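Local coordinates for protein Eps1p (Saccharomyces cerevisiae, PDB 4TW5) that is of undefined function but has a thioredoxin-family domain followed by a second domain with a thioredoxin-like fold, each holding disulfides, at residues Lys20-Leu23 with Leu27-Ile30; Ile88-Tyr91 with Ile97-Phe100; Asp142-Ile147 with Pro210-Glu215; Leu172-Cys177 with Glu182-Trp187; Leu216-Leu221 with Leu247-Asn252. One frame throughout, in Å; residues are numbered along the deposited sequence.

Contact 1: Lys20-Leu23 with Leu27-Ile30; sequences KEEL and LHII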
# COMPACT_ATOMS: atom_id res chain seq x y z
N LYS A 20 -18.85 -43.98 35.57
CA LYS A 20 -17.45 -43.62 35.60
C LYS A 20 -16.57 -44.67 34.93
O LYS A 20 -15.58 -44.34 34.28
CB LYS A 20 -17.00 -43.39 37.05
CG LYS A 20 -15.49 -43.40 37.24
CD LYS A 20 -15.07 -42.64 38.48
CE LYS A 20 -13.58 -42.82 38.76
NZ LYS A 20 -13.14 -41.95 39.90
N GLU A 21 -17.02 -45.92 34.92
CA GLU A 21 -16.20 -46.98 34.37
C GLU A 21 -16.23 -46.90 32.86
O GLU A 21 -15.22 -47.07 32.17
CB GLU A 21 -16.75 -48.33 34.82
CG GLU A 21 -16.62 -48.59 36.32
CD GLU A 21 -17.78 -47.96 37.11
OE1 GLU A 21 -18.63 -47.28 36.50
OE2 GLU A 21 -17.83 -48.15 38.34
N GLU A 22 -17.40 -46.58 32.35
CA GLU A 22 -17.60 -46.41 30.93
C GLU A 22 -16.93 -45.16 30.32
O GLU A 22 -16.42 -45.23 29.21
CB GLU A 22 -19.10 -46.42 30.65
CG GLU A 22 -19.44 -46.16 29.21
CD GLU A 22 -18.94 -47.25 28.28
OE1 GLU A 22 -18.72 -48.39 28.77
OE2 GLU A 22 -18.78 -46.96 27.07
N LEU A 23 -16.94 -44.04 31.04
CA LEU A 23 -16.33 -42.80 30.50
C LEU A 23 -14.80 -42.76 30.65
O LEU A 23 -14.16 -41.85 30.13
CB LEU A 23 -16.94 -41.56 31.17
CG LEU A 23 -18.47 -41.38 31.16
CD1 LEU A 23 -18.88 -39.91 31.24
CD2 LEU A 23 -19.17 -42.05 29.97
N LEU A 27 -14.10 -41.01 24.01
CA LEU A 27 -15.12 -39.96 24.11
C LEU A 27 -16.53 -40.50 24.24
O LEU A 27 -16.87 -41.54 23.70
CB LEU A 27 -15.05 -39.04 22.90
CG LEU A 27 -13.75 -38.26 22.75
CD1 LEU A 27 -13.68 -37.49 21.44
CD2 LEU A 27 -13.70 -37.29 23.90
N HIS A 28 -17.36 -39.78 24.98
CA HIS A 28 -18.76 -40.16 25.10
C HIS A 28 -19.67 -38.98 24.84
O HIS A 28 -19.43 -37.89 25.35
CB HIS A 28 -19.03 -40.77 26.46
CG HIS A 28 -18.50 -42.15 26.59
ND1 HIS A 28 -17.16 -42.41 26.79
CD2 HIS A 28 -19.11 -43.36 26.50
CE1 HIS A 28 -16.97 -43.72 26.84
NE2 HIS A 28 -18.14 -44.32 26.67
N ILE A 29 -20.67 -39.19 24.00
CA ILE A 29 -21.71 -38.21 23.79
C ILE A 29 -22.98 -38.70 24.46
O ILE A 29 -23.59 -39.65 24.01
CB ILE A 29 -21.96 -37.96 22.30
CG1 ILE A 29 -20.68 -37.45 21.61
CG2 ILE A 29 -23.06 -36.97 22.13
CD1 ILE A 29 -20.85 -37.29 20.13
N ILE A 30 -23.35 -38.07 25.57
CA ILE A 30 -24.41 -38.61 26.40
C ILE A 30 -25.69 -37.80 26.38
O ILE A 30 -25.68 -36.57 26.50
CB ILE A 30 -23.95 -38.75 27.85
CG1 ILE A 30 -22.61 -39.48 27.92
CG2 ILE A 30 -25.00 -39.50 28.68
CD1 ILE A 30 -22.01 -39.54 29.32
O HOH W 1 -15.21 -40.43 28.12

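Contact 2: Ile88-Tyr91 with Ile97-Phe100; sequences IRLY and IKSF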
# COMPACT_ATOMS: atom_id res chain seq x y z
N ILE A 88 -27.75 -32.93 25.87
CA ILE A 88 -26.71 -33.69 25.18
C ILE A 88 -25.30 -33.17 25.48
O ILE A 88 -24.99 -32.01 25.22
CB ILE A 88 -26.94 -33.65 23.68
CG1 ILE A 88 -28.40 -33.98 23.37
CG2 ILE A 88 -25.98 -34.62 22.97
CD1 ILE A 88 -28.73 -33.89 21.92
N ARG A 89 -24.43 -34.04 26.00
CA ARG A 89 -23.12 -33.63 26.50
C ARG A 89 -21.94 -34.49 26.00
O ARG A 89 -22.11 -35.68 25.70
CB ARG A 89 -23.11 -33.67 28.02
CG ARG A 89 -24.06 -32.73 28.72
CD ARG A 89 -23.79 -32.77 30.20
NE ARG A 89 -24.56 -31.79 30.95
CZ ARG A 89 -24.28 -31.43 32.20
NH1 ARG A 89 -23.28 -31.99 32.84
NH2 ARG A 89 -25.02 -30.52 32.81
N LEU A 90 -20.77 -33.87 25.90
CA LEU A 90 -19.52 -34.56 25.59
C LEU A 90 -18.62 -34.71 26.82
O LEU A 90 -18.29 -33.75 27.51
CB LEU A 90 -18.75 -33.83 24.49
CG LEU A 90 -17.45 -34.52 24.01
CD1 LEU A 90 -17.75 -35.85 23.27
CD2 LEU A 90 -16.67 -33.59 23.11
N TYR A 91 -18.20 -35.94 27.09
CA TYR A 91 -17.28 -36.23 28.17
C TYR A 91 -16.02 -36.87 27.65
O TYR A 91 -16.02 -37.47 26.57
CB TYR A 91 -17.94 -37.16 29.19
CG TYR A 91 -18.96 -36.48 30.08
CD1 TYR A 91 -20.22 -36.14 29.59
CD2 TYR A 91 -18.69 -36.23 31.42
CE1 TYR A 91 -21.16 -35.53 30.40
CE2 TYR A 91 -19.63 -35.62 32.24
CZ TYR A 91 -20.87 -35.28 31.72
OH TYR A 91 -21.81 -34.69 32.51
N ILE A 97 -16.84 -31.88 29.11
CA ILE A 97 -16.13 -31.01 28.20
C ILE A 97 -17.04 -29.87 27.72
O ILE A 97 -16.72 -28.70 27.92
CB ILE A 97 -15.59 -31.77 26.98
CG1 ILE A 97 -14.43 -32.68 27.40
CG2 ILE A 97 -15.06 -30.82 25.93
CD1 ILE A 97 -13.87 -33.49 26.26
N LYS A 98 -18.18 -30.22 27.13
CA LYS A 98 -19.08 -29.23 26.55
C LYS A 98 -20.45 -29.82 26.25
O LYS A 98 -20.60 -31.04 26.23
CB LYS A 98 -18.46 -28.68 25.26
CG LYS A 98 -18.53 -29.67 24.10
CD LYS A 98 -18.05 -29.08 22.79
CE LYS A 98 -16.55 -28.92 22.78
NZ LYS A 98 -16.10 -28.57 21.40
N SER A 99 -21.44 -28.97 26.01
CA SER A 99 -22.78 -29.44 25.63
C SER A 99 -23.07 -29.14 24.16
O SER A 99 -22.56 -28.17 23.62
CB SER A 99 -23.87 -28.80 26.50
OG SER A 99 -23.75 -29.20 27.86
N PHE A 100 -23.91 -29.96 23.55
CA PHE A 100 -24.30 -29.78 22.16
C PHE A 100 -25.73 -29.23 22.08
O PHE A 100 -26.71 -29.98 22.13
CB PHE A 100 -24.17 -31.11 21.41
CG PHE A 100 -24.61 -31.05 19.97
CD1 PHE A 100 -23.83 -30.43 19.01
CD2 PHE A 100 -25.78 -31.68 19.57
CE1 PHE A 100 -24.23 -30.41 17.68
CE2 PHE A 100 -26.17 -31.66 18.24
CZ PHE A 100 -25.40 -31.03 17.29

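Contact 3: Asp142-Ile147 with Pro210-Glu215; sequences DFLELI and PTICEE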
# COMPACT_ATOMS: atom_id res chain seq x y z
N ASP A 142 -6.79 -15.33 -5.80
CA ASP A 142 -7.63 -16.44 -5.36
C ASP A 142 -8.72 -15.93 -4.43
O ASP A 142 -9.89 -16.31 -4.54
CB ASP A 142 -6.79 -17.48 -4.61
CG ASP A 142 -5.71 -18.09 -5.49
OD1 ASP A 142 -6.02 -18.42 -6.67
OD2 ASP A 142 -4.56 -18.22 -5.00
N PHE A 143 -8.32 -15.06 -3.52
CA PHE A 143 -9.26 -14.55 -2.53
C PHE A 143 -10.32 -13.66 -3.19
O PHE A 143 -11.44 -13.60 -2.72
CB PHE A 143 -8.54 -13.76 -1.43
CG PHE A 143 -9.50 -13.18 -0.42
CD1 PHE A 143 -10.05 -13.98 0.56
CD2 PHE A 143 -9.89 -11.85 -0.49
CE1 PHE A 143 -10.94 -13.47 1.47
CE2 PHE A 143 -10.80 -11.34 0.40
CZ PHE A 143 -11.32 -12.16 1.38
N LEU A 144 -9.92 -12.94 -4.25
CA LEU A 144 -10.81 -12.05 -4.97
C LEU A 144 -11.79 -12.87 -5.82
O LEU A 144 -12.96 -12.55 -5.91
CB LEU A 144 -9.98 -11.08 -5.83
CG LEU A 144 -9.13 -10.02 -5.08
CD1 LEU A 144 -8.35 -9.15 -6.04
CD2 LEU A 144 -9.98 -9.12 -4.15
N GLU A 145 -11.31 -13.97 -6.39
CA GLU A 145 -12.21 -14.88 -7.08
C GLU A 145 -13.29 -15.36 -6.12
O GLU A 145 -14.46 -15.29 -6.45
CB GLU A 145 -11.46 -16.06 -7.70
CG GLU A 145 -10.54 -15.69 -8.84
CD GLU A 145 -10.72 -16.61 -10.04
OE1 GLU A 145 -10.51 -17.83 -9.90
OE2 GLU A 145 -11.12 -16.10 -11.11
N LEU A 146 -12.90 -15.76 -4.91
CA LEU A 146 -13.88 -16.21 -3.94
C LEU A 146 -14.94 -15.16 -3.68
O LEU A 146 -16.12 -15.46 -3.54
CB LEU A 146 -13.21 -16.57 -2.62
CG LEU A 146 -12.25 -17.74 -2.69
CD1 LEU A 146 -11.70 -17.98 -1.30
CD2 LEU A 146 -12.97 -18.98 -3.24
N ILE A 147 -14.49 -13.91 -3.62
CA ILE A 147 -15.35 -12.83 -3.22
C ILE A 147 -16.18 -12.31 -4.40
O ILE A 147 -17.20 -11.69 -4.20
CB ILE A 147 -14.50 -11.66 -2.60
CG1 ILE A 147 -15.07 -11.26 -1.26
CG2 ILE A 147 -14.40 -10.48 -3.53
CD1 ILE A 147 -14.99 -12.37 -0.29
N PRO A 210 -0.97 -6.31 0.23
CA PRO A 210 -1.27 -5.10 1.02
C PRO A 210 -2.58 -4.44 0.64
O PRO A 210 -3.34 -4.07 1.55
CB PRO A 210 -0.08 -4.16 0.72
CG PRO A 210 0.53 -4.66 -0.54
CD PRO A 210 0.26 -6.16 -0.57
N THR A 211 -2.84 -4.27 -0.65
CA THR A 211 -4.01 -3.49 -1.05
C THR A 211 -5.29 -4.21 -0.62
O THR A 211 -6.21 -3.61 -0.08
CB THR A 211 -4.06 -3.22 -2.56
OG1 THR A 211 -2.88 -2.53 -2.98
CG2 THR A 211 -5.29 -2.38 -2.90
N ILE A 212 -5.34 -5.51 -0.85
CA ILE A 212 -6.47 -6.29 -0.41
C ILE A 212 -6.68 -6.23 1.10
O ILE A 212 -7.78 -5.96 1.57
CB ILE A 212 -6.32 -7.73 -0.86
CG1 ILE A 212 -6.34 -7.77 -2.39
CG2 ILE A 212 -7.42 -8.57 -0.26
CD1 ILE A 212 -6.18 -9.14 -2.96
N CYS A 213 -5.63 -6.43 1.88
CA CYS A 213 -5.77 -6.40 3.33
C CYS A 213 -6.12 -4.99 3.88
O CYS A 213 -6.80 -4.84 4.91
CB CYS A 213 -4.49 -6.93 3.97
SG CYS A 213 -4.31 -8.75 3.83
N GLU A 214 -5.65 -3.96 3.20
CA GLU A 214 -5.98 -2.60 3.60
C GLU A 214 -7.45 -2.32 3.33
O GLU A 214 -8.16 -1.84 4.21
CB GLU A 214 -5.05 -1.59 2.89
CG GLU A 214 -3.71 -1.47 3.64
CD GLU A 214 -2.56 -0.91 2.79
OE1 GLU A 214 -2.76 -0.57 1.60
OE2 GLU A 214 -1.44 -0.84 3.31
N GLU A 215 -7.92 -2.69 2.15
CA GLU A 215 -9.30 -2.46 1.77
C GLU A 215 -10.29 -3.21 2.65
O GLU A 215 -11.34 -2.66 2.98
CB GLU A 215 -9.47 -2.86 0.31
CG GLU A 215 -8.85 -1.89 -0.67
CD GLU A 215 -9.07 -2.30 -2.11
OE1 GLU A 215 -9.41 -3.48 -2.34
OE2 GLU A 215 -8.91 -1.44 -3.01

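Contact 4: Leu172-Cys177 with Glu182-Trp187; sequences LEFKNC and EFQRTW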
# COMPACT_ATOMS: atom_id res chain seq x y z
N LEU A 172 7.08 -20.31 11.82
CA LEU A 172 7.20 -18.92 11.42
C LEU A 172 7.48 -18.03 12.62
O LEU A 172 7.08 -18.34 13.73
CB LEU A 172 5.91 -18.46 10.71
CG LEU A 172 5.54 -19.15 9.39
CD1 LEU A 172 4.13 -18.76 8.94
CD2 LEU A 172 6.56 -18.79 8.30
N GLU A 173 8.19 -16.93 12.38
CA GLU A 173 8.40 -15.93 13.43
C GLU A 173 7.57 -14.71 13.12
O GLU A 173 7.82 -14.03 12.12
CB GLU A 173 9.88 -15.54 13.56
CG GLU A 173 10.77 -16.66 14.03
CD GLU A 173 10.35 -17.23 15.39
OE1 GLU A 173 9.90 -16.43 16.26
OE2 GLU A 173 10.48 -18.45 15.61
N PHE A 174 6.56 -14.46 13.94
CA PHE A 174 5.67 -13.32 13.74
C PHE A 174 6.13 -12.08 14.54
O PHE A 174 6.30 -12.13 15.77
CB PHE A 174 4.25 -13.72 14.11
CG PHE A 174 3.70 -14.88 13.29
CD1 PHE A 174 3.24 -14.68 12.00
CD2 PHE A 174 3.63 -16.16 13.83
CE1 PHE A 174 2.74 -15.75 11.26
CE2 PHE A 174 3.11 -17.23 13.09
CZ PHE A 174 2.66 -17.01 11.81
N LYS A 175 6.26 -10.95 13.86
CA LYS A 175 6.64 -9.70 14.52
C LYS A 175 5.43 -8.95 15.11
O LYS A 175 4.37 -8.84 14.48
CB LYS A 175 7.37 -8.80 13.52
CG LYS A 175 8.56 -9.45 12.85
CD LYS A 175 9.56 -9.94 13.89
CE LYS A 175 10.67 -10.77 13.25
NZ LYS A 175 11.19 -11.72 14.28
N ASN A 176 5.58 -8.47 16.34
CA ASN A 176 4.52 -7.73 17.03
C ASN A 176 3.15 -8.46 16.97
O ASN A 176 2.09 -7.85 16.76
CB ASN A 176 4.42 -6.32 16.45
CG ASN A 176 5.73 -5.58 16.52
OD1 ASN A 176 6.57 -5.91 17.35
ND2 ASN A 176 5.92 -4.58 15.66
N CYS A 177 3.19 -9.78 17.16
CA CYS A 177 1.99 -10.58 17.21
C CYS A 177 2.13 -11.68 18.23
O CYS A 177 2.49 -12.80 17.89
CB CYS A 177 1.67 -11.19 15.84
SG CYS A 177 0.10 -12.11 15.80
N GLU A 182 0.05 -19.18 18.98
CA GLU A 182 -1.09 -19.87 19.59
C GLU A 182 -2.16 -20.12 18.52
O GLU A 182 -2.79 -21.18 18.46
CB GLU A 182 -1.69 -19.05 20.73
CG GLU A 182 -2.74 -19.79 21.58
CD GLU A 182 -3.37 -18.91 22.67
OE1 GLU A 182 -3.61 -17.71 22.42
OE2 GLU A 182 -3.62 -19.41 23.79
N PHE A 183 -2.40 -19.11 17.69
CA PHE A 183 -3.49 -19.22 16.74
C PHE A 183 -3.17 -20.17 15.59
O PHE A 183 -4.09 -20.62 14.91
CB PHE A 183 -3.89 -17.84 16.19
CG PHE A 183 -5.27 -17.81 15.56
CD1 PHE A 183 -6.40 -17.94 16.34
CD2 PHE A 183 -5.43 -17.70 14.19
CE1 PHE A 183 -7.66 -17.93 15.78
CE2 PHE A 183 -6.70 -17.69 13.61
CZ PHE A 183 -7.81 -17.81 14.41
N GLN A 184 -1.89 -20.49 15.36
CA GLN A 184 -1.62 -21.49 14.31
C GLN A 184 -2.18 -22.85 14.70
O GLN A 184 -2.65 -23.61 13.85
CB GLN A 184 -0.16 -21.61 13.99
CG GLN A 184 0.36 -20.57 13.03
CD GLN A 184 1.84 -20.80 12.72
OE1 GLN A 184 2.70 -20.61 13.59
NE2 GLN A 184 2.13 -21.18 11.49
N ARG A 185 -2.11 -23.17 15.99
CA ARG A 185 -2.66 -24.41 16.48
C ARG A 185 -4.17 -24.37 16.31
O ARG A 185 -4.78 -25.31 15.81
CB ARG A 185 -2.30 -24.62 17.95
CG ARG A 185 -2.83 -25.93 18.49
CD ARG A 185 -2.26 -26.25 19.81
NE ARG A 185 -1.91 -27.66 19.84
CZ ARG A 185 -2.59 -28.61 20.47
NH1 ARG A 185 -3.66 -28.30 21.19
NH2 ARG A 185 -2.16 -29.85 20.41
N THR A 186 -4.75 -23.26 16.77
CA THR A 186 -6.17 -23.03 16.69
C THR A 186 -6.66 -23.08 15.24
O THR A 186 -7.67 -23.72 14.96
CB THR A 186 -6.54 -21.71 17.33
OG1 THR A 186 -6.09 -21.74 18.69
CG2 THR A 186 -8.01 -21.50 17.35
N TRP A 187 -5.93 -22.44 14.33
CA TRP A 187 -6.36 -22.41 12.94
C TRP A 187 -6.33 -23.79 12.27
O TRP A 187 -7.23 -24.13 11.48
CB TRP A 187 -5.52 -21.43 12.14
CG TRP A 187 -6.06 -21.26 10.79
CD1 TRP A 187 -5.49 -21.65 9.62
CD2 TRP A 187 -7.34 -20.69 10.44
NE1 TRP A 187 -6.30 -21.34 8.57
CE2 TRP A 187 -7.47 -20.79 9.04
CE3 TRP A 187 -8.40 -20.14 11.19
CZ2 TRP A 187 -8.60 -20.33 8.34
CZ3 TRP A 187 -9.55 -19.67 10.49
CH2 TRP A 187 -9.62 -19.76 9.08
O HOH W 2 5.60 -20.57 13.77

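Contact 5: Leu216-Leu221 with Leu247-Asn252; sequences LGFGDL and LFDYPN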
# COMPACT_ATOMS: atom_id res chain seq x y z
N LEU A 216 -9.93 -4.41 3.07
CA LEU A 216 -10.76 -5.28 3.90
C LEU A 216 -10.78 -4.89 5.37
O LEU A 216 -11.51 -5.49 6.17
CB LEU A 216 -10.27 -6.72 3.81
CG LEU A 216 -10.50 -7.44 2.49
CD1 LEU A 216 -10.14 -8.88 2.66
CD2 LEU A 216 -11.91 -7.29 2.05
N GLY A 217 -9.93 -3.94 5.75
CA GLY A 217 -9.85 -3.58 7.15
C GLY A 217 -8.86 -4.39 7.95
O GLY A 217 -9.03 -4.47 9.18
N PHE A 218 -7.87 -5.01 7.29
CA PHE A 218 -6.81 -5.72 8.00
C PHE A 218 -5.44 -5.05 7.80
O PHE A 218 -4.38 -5.70 7.89
CB PHE A 218 -6.74 -7.20 7.55
CG PHE A 218 -8.06 -7.90 7.59
CD1 PHE A 218 -8.95 -7.66 8.62
CD2 PHE A 218 -8.42 -8.78 6.58
CE1 PHE A 218 -10.18 -8.31 8.65
CE2 PHE A 218 -9.63 -9.42 6.59
CZ PHE A 218 -10.52 -9.19 7.63
N GLY A 219 -5.49 -3.74 7.55
CA GLY A 219 -4.33 -2.97 7.20
C GLY A 219 -3.21 -3.00 8.23
O GLY A 219 -2.06 -2.81 7.87
N ASP A 220 -3.56 -3.29 9.48
CA ASP A 220 -2.60 -3.36 10.56
C ASP A 220 -1.68 -4.61 10.45
O ASP A 220 -0.65 -4.69 11.11
CB ASP A 220 -3.33 -3.32 11.91
CG ASP A 220 -4.48 -4.29 11.98
OD1 ASP A 220 -5.25 -4.41 11.00
OD2 ASP A 220 -4.67 -4.90 13.06
N LEU A 221 -2.08 -5.59 9.64
CA LEU A 221 -1.28 -6.78 9.42
C LEU A 221 -0.28 -6.62 8.28
O LEU A 221 0.62 -7.44 8.11
CB LEU A 221 -2.17 -8.00 9.12
CG LEU A 221 -3.35 -8.32 10.05
CD1 LEU A 221 -3.88 -9.74 9.79
CD2 LEU A 221 -3.05 -8.09 11.51
N LEU A 247 -19.14 -11.42 2.46
CA LEU A 247 -17.96 -11.35 3.32
C LEU A 247 -18.37 -10.90 4.71
O LEU A 247 -18.85 -9.79 4.87
CB LEU A 247 -16.94 -10.36 2.72
CG LEU A 247 -15.53 -10.16 3.33
CD1 LEU A 247 -14.63 -11.38 3.16
CD2 LEU A 247 -14.84 -8.92 2.76
N PHE A 248 -18.17 -11.75 5.71
CA PHE A 248 -18.54 -11.44 7.10
C PHE A 248 -17.38 -11.67 8.09
O PHE A 248 -16.95 -12.81 8.26
CB PHE A 248 -19.75 -12.28 7.51
CG PHE A 248 -21.00 -11.97 6.72
CD1 PHE A 248 -21.91 -11.03 7.18
CD2 PHE A 248 -21.24 -12.60 5.51
CE1 PHE A 248 -23.04 -10.73 6.46
CE2 PHE A 248 -22.36 -12.30 4.78
CZ PHE A 248 -23.27 -11.38 5.26
N ASP A 249 -16.89 -10.61 8.74
CA ASP A 249 -15.84 -10.72 9.77
C ASP A 249 -16.30 -11.51 10.98
O ASP A 249 -17.46 -11.44 11.39
CB ASP A 249 -15.38 -9.36 10.29
CG ASP A 249 -14.50 -8.62 9.30
OD1 ASP A 249 -14.32 -9.12 8.17
OD2 ASP A 249 -13.94 -7.57 9.69
N TYR A 250 -15.37 -12.25 11.57
CA TYR A 250 -15.64 -12.93 12.82
C TYR A 250 -16.06 -11.91 13.90
O TYR A 250 -15.37 -10.92 14.14
CB TYR A 250 -14.40 -13.72 13.27
CG TYR A 250 -14.68 -14.58 14.47
CD1 TYR A 250 -15.41 -15.74 14.35
CD2 TYR A 250 -14.26 -14.21 15.74
CE1 TYR A 250 -15.69 -16.53 15.43
CE2 TYR A 250 -14.54 -14.98 16.83
CZ TYR A 250 -15.25 -16.15 16.66
OH TYR A 250 -15.54 -16.95 17.73
N PRO A 251 -17.25 -12.10 14.49
CA PRO A 251 -17.87 -11.10 15.37
C PRO A 251 -17.37 -11.09 16.80
O PRO A 251 -17.31 -10.04 17.42
CB PRO A 251 -19.34 -11.50 15.35
CG PRO A 251 -19.31 -12.96 15.20
CD PRO A 251 -18.13 -13.27 14.30
N ASN A 252 -17.04 -12.25 17.35
CA ASN A 252 -16.64 -12.32 18.74
C ASN A 252 -15.15 -11.97 18.94
O ASN A 252 -14.47 -11.52 18.00
CB ASN A 252 -16.94 -13.71 19.30
CG ASN A 252 -18.33 -14.18 18.92
OD1 ASN A 252 -19.28 -13.38 18.88
ND2 ASN A 252 -18.46 -15.46 18.59
O HOH W 3 -12.80 -5.30 8.84

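Contact 1: Lys20-Leu23 with Leu27-Ile30
The polar part of this contact is one His-carboxylate hydrogen bond: His28 NE2 donates to Glu22 OE2 over 2.7 Å, with an N-H...O angle of 165°. The acceptor lies in the ring plane of His28, but the histidine meets OE2 on the anti side of the carboxylate and 27° out of its plane, with carboxylate and ring planes almost perpendicular. In Glu22 a bend at chi2 (65°) turns the carboxylate to the NE2 edge of the ring. A water lies 2.7 Å from Leu23 O, to which it can donate, and 3.1 Å from His28 ND1, so both ring nitrogens have a polar neighbour.

The apolar part belongs to Leu23. Its CD2 sits over one face of the imidazole, 3.7 Å from the ring centroid, a CH-pi contact displaced toward the rim of the ring. The other methyl, CD1, meets Ile30 CD1 tip to tip at 3.7 Å. Tyr91 of strand 87-92 and Leu14 also pack on Leu23, and Thr64 and Ser66 of strand 63-69 border the histidine.

Helix 19-23 is thus pinned to the start of an inner strand, 27-33, of the thioredoxin-fold sheet. With NE2 as donor and a carboxylate as acceptor, the acid probably fixes the ring's rotation and may stabilise positive charge on this buried histidine.

Contact 2: Ile88-Tyr91 with Ile97-Phe100
The Phe100 ring takes Ile88 CD1 at its edge, near the ring plane, and meets the ring of Phe113 from helix 107-118 with planes about 30° apart. Ser99 OG approaches the guanidinium of Arg89 obliquely, its nearest arginine atom being CG at 3.6 Å. The guanidinium gives NH1 to Tyr91 OH (3.1 Å), a partner tilted from its plane, while NE forms a salt bridge with Glu87. Tyr91 OH bonds Glu80 as well, and Ser99 OG bonds Tyr96.

The backbones carry the contact. Phe100 N donates to Ile88 O at 2.9 Å, and Leu90 N to Lys98 O at 2.9 Å in a nearly straight bond (176°). Ile97 N donates to Leu90 O at 2.9 Å, more bent at 143°. Arg89 with Ser99 is a non-hydrogen-bonded pair, CA atoms 4.3 Å apart. On the opposite sheet face, Leu90 CB and Lys98 CG come within 4.2 Å, and Lys98 NZ reaches salt bridges with Glu117 and Asp259.

Two residues, Ile97 and Lys98, stand opposite the single Leu90, which makes a classic beta bulge, here in the antiparallel hairpin of strands 87-92 and 95-99 that closes one edge of the thioredoxin-fold sheet.

Contact 3: Asp142-Ile147 with Pro210-Glu215
Ile212, which meets Phe143 and Leu144, sits in the turn closed by Glu214 N to Pro210 O at 2.8 Å, the shortest backbone bond within the two segments. The contact joins two helices on the outside of the second, thioredoxin-like sheet: helix 140-150, which precedes strand 155-160, and the short helix 210-215, which follows strand 200-205. No hydrogen bond crosses between them, and the nearest CA atoms, those of Leu144 and Ile212, are 8.5 Å apart, so the side chains alone bridge the gap.

Ile212 is the single residue that helix 210-215 contributes to the touching surface, and it uses two branches. Its chain runs straight to CD1 (chi2 180°), which meets Leu144 tip to tip. The CG2 methyl reaches the Phe143 ring obliquely, 4.1 Å from CD2, as the two side chains run antiparallel alongside one another. Phe143 is the buried partner: with CG anti to the backbone N (chi1 179°) its ring is carried inward, where it meets Phe159 edge-to-face and packs on Val238. Leu144 is exposed, so the contact grades from the sheet side to the surface within one helical turn.

Each helix has a further tether. Cys213 is in a disulfide with Cys206, and Ile147 O accepts a hydrogen bond from Asn246. Ile147 also packs on His227 of the second subunit, and Glu214 on Glu214 of that subunit. At the outer end, Ile212 CD1 lies 3.7 Å from Leu144 CG and 3.8 Å from Leu144 CD1, wedged against the leucine's branch point.

Contact 4: Leu172-Cys177 with Glu182-Trp187
Gln184 and Phe174 form the close side of this contact: the amide oxygen OE1 lies 3.4 Å from Phe174 CE2, at the edge of the ring. The amide carbon CD follows at 3.8 Å from the same CE2. OE1 lies near the ring plane, so it faces the C-H rim, which carries slight positive charge, and not the pi face; the amide plane is turned 89° from the ring. Gln184 reaches across because its chain is extended beyond CG (chi2 -178°), projecting from helix 180-196. Its NE2 donates to Ser168 O and Asp170 O, consistent with the modelled amide orientation, and holding its rotation.

That helix begins beside the Cys177-Cys180 disulfide, a Cys-X-X-Cys pair at the start of a helix that follows a central strand, the position such a pair takes in the thioredoxin fold. Segment 172-177 is the irregular loop leading into it, and Gln184, in the second turn of the helix, packs against that loop and bonds the chain just before it; Trp160 of strand 155-160 packs against the glutamine too.

On the looser side, Leu172 CD1 is no nearer than 4.0 Å to Gln184 NE2, the two side chains crossing at about a right angle. A water lies 2.9 Å from Gln184 OE1, to which it can donate; its link to Leu172 N is too short in the model and is doubtful.

Contact 5: Leu216-Leu221 with Leu247-Asn252
Leu216 sets its CD2 methyl against Leu247 CD2 at 3.4 Å, a tight approach of two side chains that cross at about a right angle. Leu247 reaches this point with CG anti to its backbone N (chi1 -174°), and both leucines are buried. Beside them, Phe218 and Asp249 approach each other from facing sides. Asp249 OD1 lies 3.8 Å from Phe218 CZ, near the ring plane and facing its C-H edge, and OD2 is 4.0 Å from CE1; the carboxylate is turned 28° from the ring. One face of the same ring has Leu216 O above its centre, 3.9 Å from the plane.

A water within bonding distance of Leu216 O (3.0 Å) and Asp249 OD2 (2.7 Å), able to donate to either, bridges the segments. The stronger partner of Asp249 is Arg228 of the second subunit, in a salt bridge to OD1 that probably holds the carboxylate in place, so this contact also borders the subunit interface.

Gly217, with phi 89°, ends helix 210-215 in a Schellman motif and turns the chain so that Phe218 enters the core. The loop thereby packs against strand 247-249, outermost within this chain and bonded to strand 234-238, Leu247 making backbone hydrogen bonds to the second subunit; Phe143 of helix 140-150 touches both leucines, and Phe159 of strand 155-160 meets the Phe218 ring.

In the fold
From the N terminus, contact 1 closes a short turn between helix 19-23 and strand 27-33, and contact 2 closes the hairpin of strands 87-92 and 95-99. Both reach the first sheet, through the neighbouring strands 27-33 and 87-92, where Ile30 N and Arg89 O probably bond. Contact 3 then spans a long loop from helix 140-150 to helix 210-215 in the second domain, and contact 4 is nested inside it at the Cys177-Cys180 helix. Contact 5 follows in series, bringing the chain after helix 210-215 to strand 247-249. Contacts 3 and 5 touch and both reach the second subunit, while contacts 1 and 3 lie about 46 Å apart between centres.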